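Local coordinates for chitin deacetylase (Bombyx mori, PDB 5ZNT), which hydrolyses the N-acetamido groups of N-acetyl-D-glucosamine residues in chitin, releasing acetate and leaving chitosan, as a secreted zinc-dependent CE4-family enzyme, at residues 78-83 with 101-106. Numbering follows the deposited sequence.
With ZN (zinc ion), chain C.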
loop_
_atom_site.group_PDB
_atom_site.type_symbol
_atom_site.label_atom_id
_atom_site.label_comp_id
_atom_site.label_asym_id
_atom_site.label_seq_id
_atom_site.Cartn_x
_atom_site.Cartn_y
_atom_site.Cartn_z
ATOM N N VAL A 78 3.584 -7.099 1.028
ATOM C CA VAL A 78 4.621 -8.111 1.226
ATOM C C VAL A 78 4.326 -9.293 0.333
ATOM O O VAL A 78 3.204 -9.811 0.338
ATOM C CB VAL A 78 4.690 -8.537 2.705
ATOM C CG1 VAL A 78 5.769 -9.633 2.897
ATOM C CG2 VAL A 78 5.016 -7.298 3.585
ATOM N N SER A 79 5.330 -9.727 -0.434
ATOM C CA SER A 79 5.274 -10.977 -1.176
ATOM C C SER A 79 6.072 -12.040 -0.419
ATOM O O SER A 79 6.982 -11.716 0.343
ATOM C CB SER A 79 5.836 -10.797 -2.603
ATOM O OG SER A 79 7.188 -10.316 -2.557
ATOM N N HIS A 80 5.746 -13.320 -0.666
ATOM C CA HIS A 80 6.215 -14.404 0.208
ATOM C C HIS A 80 7.688 -14.737 -0.003
ATOM O O HIS A 80 8.444 -14.855 0.964
ATOM C CB HIS A 80 5.349 -15.649 -0.015
ATOM C CG HIS A 80 5.815 -16.879 0.720
ATOM N ND1 HIS A 80 6.161 -16.875 2.059
ATOM C CD2 HIS A 80 5.967 -18.156 0.297
ATOM C CE1 HIS A 80 6.499 -18.103 2.428
ATOM N NE2 HIS A 80 6.388 -18.900 1.378
ATOM N N LYS A 81 8.121 -14.947 -1.256
ATOM C CA LYS A 81 9.397 -15.627 -1.443
ATOM C C LYS A 81 10.537 -14.776 -0.908
ATOM O O LYS A 81 10.643 -13.583 -1.219
ATOM C CB LYS A 81 9.634 -15.973 -2.928
ATOM C CG LYS A 81 10.587 -17.160 -3.137
ATOM C CD LYS A 81 10.814 -17.408 -4.667
ATOM C CE LYS A 81 11.573 -18.694 -4.912
ATOM N NZ LYS A 81 11.672 -19.028 -6.390
ATOM N N TYR A 82 11.385 -15.399 -0.082
ATOM C CA TYR A 82 12.546 -14.800 0.571
ATOM C C TYR A 82 12.194 -13.838 1.695
ATOM O O TYR A 82 13.079 -13.146 2.201
ATOM C CB TYR A 82 13.460 -14.072 -0.423
ATOM C CG TYR A 82 13.786 -14.894 -1.658
ATOM C CD1 TYR A 82 14.438 -16.134 -1.548
ATOM C CD2 TYR A 82 13.458 -14.428 -2.933
ATOM C CE1 TYR A 82 14.752 -16.888 -2.705
ATOM C CE2 TYR A 82 13.757 -15.165 -4.075
ATOM C CZ TYR A 82 14.409 -16.386 -3.962
ATOM O OH TYR A 82 14.691 -17.109 -5.115
ATOM N N THR A 83 10.941 -13.771 2.121
ATOM C CA THR A 83 10.592 -12.830 3.169
ATOM C C THR A 83 11.006 -13.373 4.531
ATOM O O THR A 83 10.976 -14.582 4.770
ATOM C CB THR A 83 9.102 -12.527 3.116
ATOM O OG1 THR A 83 8.913 -11.566 2.086
ATOM C CG2 THR A 83 8.543 -11.973 4.451
ATOM N N HIS A 101 0.880 -8.989 -1.103
ATOM C CA HIS A 101 1.356 -8.772 -2.458
ATOM C C HIS A 101 1.565 -10.124 -3.150
ATOM O O HIS A 101 2.427 -10.255 -4.024
ATOM C CB HIS A 101 2.645 -7.950 -2.419
ATOM C CG HIS A 101 3.097 -7.403 -3.743
ATOM N ND1 HIS A 101 2.244 -6.799 -4.641
ATOM C CD2 HIS A 101 4.339 -7.317 -4.290
ATOM C CE1 HIS A 101 2.935 -6.382 -5.691
ATOM N NE2 HIS A 101 4.209 -6.691 -5.507
ATOM N N SER A 102 0.811 -11.147 -2.716
ATOM C CA SER A 102 0.721 -12.510 -3.258
ATOM C C SER A 102 1.809 -13.466 -2.743
ATOM O O SER A 102 2.837 -13.045 -2.203
ATOM C CB SER A 102 0.726 -12.532 -4.794
ATOM O OG SER A 102 2.044 -12.570 -5.290
ATOM N N ILE A 103 1.566 -14.764 -2.910
ATOM C CA ILE A 103 2.557 -15.786 -2.563
ATOM C C ILE A 103 3.633 -15.881 -3.638
ATOM O O ILE A 103 4.833 -15.805 -3.349
ATOM C CB ILE A 103 1.860 -17.145 -2.362
ATOM C CG1 ILE A 103 1.027 -17.119 -1.072
ATOM C CG2 ILE A 103 2.922 -18.299 -2.384
ATOM C CD1 ILE A 103 0.209 -18.411 -0.827
ATOM N N THR A 104 3.228 -16.033 -4.896
ATOM C CA THR A 104 4.187 -16.360 -5.945
ATOM C C THR A 104 4.800 -15.147 -6.634
ATOM O O THR A 104 5.887 -15.280 -7.208
ATOM C CB THR A 104 3.548 -17.228 -7.046
ATOM O OG1 THR A 104 2.650 -16.425 -7.820
ATOM C CG2 THR A 104 2.782 -18.422 -6.455
ATOM N N HIS A 105 4.137 -13.990 -6.621
ATOM C CA HIS A 105 4.562 -12.850 -7.449
ATOM C C HIS A 105 4.809 -13.296 -8.898
ATOM O O HIS A 105 5.763 -12.865 -9.553
ATOM C CB HIS A 105 5.806 -12.170 -6.863
ATOM C CG HIS A 105 5.908 -10.710 -7.188
ATOM N ND1 HIS A 105 6.370 -10.240 -8.404
ATOM C CD2 HIS A 105 5.613 -9.612 -6.449
ATOM C CE1 HIS A 105 6.371 -8.917 -8.390
ATOM N NE2 HIS A 105 5.894 -8.513 -7.223
ATOM N N ASN A 106 3.969 -14.214 -9.365
ATOM C CA ASN A 106 3.985 -14.740 -10.730
ATOM C C ASN A 106 4.228 -13.631 -11.746
ATOM O O ASN A 106 3.461 -12.670 -11.814
ATOM C CB ASN A 106 2.638 -15.420 -11.000
ATOM C CG ASN A 106 2.631 -16.251 -12.291
ATOM O OD1 ASN A 106 3.365 -15.964 -13.224
ATOM N ND2 ASN A 106 1.800 -17.284 -12.325
HETATM ZN ZN ZN C . 5.954 -6.491 -6.681
HETATM O O HOH W 1 5.533 -4.240 -6.852
HETATM O O HOH W 2 4.699 -5.787 -8.480
HETATM O O HOH W 3 7.712 -6.052 -7.838
#
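Ser79 sets its CB against two zinc-binding imidazoles at once, 4.1 Å from CD2 of His101 and 4.0 Å from CD2 of His105, meeting both rings obliquely. Each histidine gives NE2 to the zinc at 2.1 Å; Asp46 and three waters complete the six-ligand shell, and the two histidines form the H-x-x-x-H zinc motif of the polysaccharide deacetylase (CE4) catalytic domain. With CG anti to the backbone N in both (chi1 -168° and -152°), the rings bring their NE2 atoms onto one metal, and CD2 of His101 lies at the edge of the His105 ring, in its plane. The rotation of the His101 ring is fixed from its far nitrogen, where ND1 bonds to the Arg146 carbonyl. Between the backbones, His101 N donates to Val78 O over 2.9 Å, while His80 N reaches Ser102 O in a weak hydrogen bond of 3.3 Å. Ser102 OG ties the histidine loop together, donating to His101 O at 2.7 Å and accepting from His105 N at 2.9 Å, the latter bond forming an ST motif. The His80 side chain runs alongside Ile103, CD2 4.1 Å from CG2, and the His80 ring stacks with Tyr367. The two loops follow neighbouring parallel strands, 75-78 and 97-100, and helix 117-134 packs on Val78, His80 and Ser102.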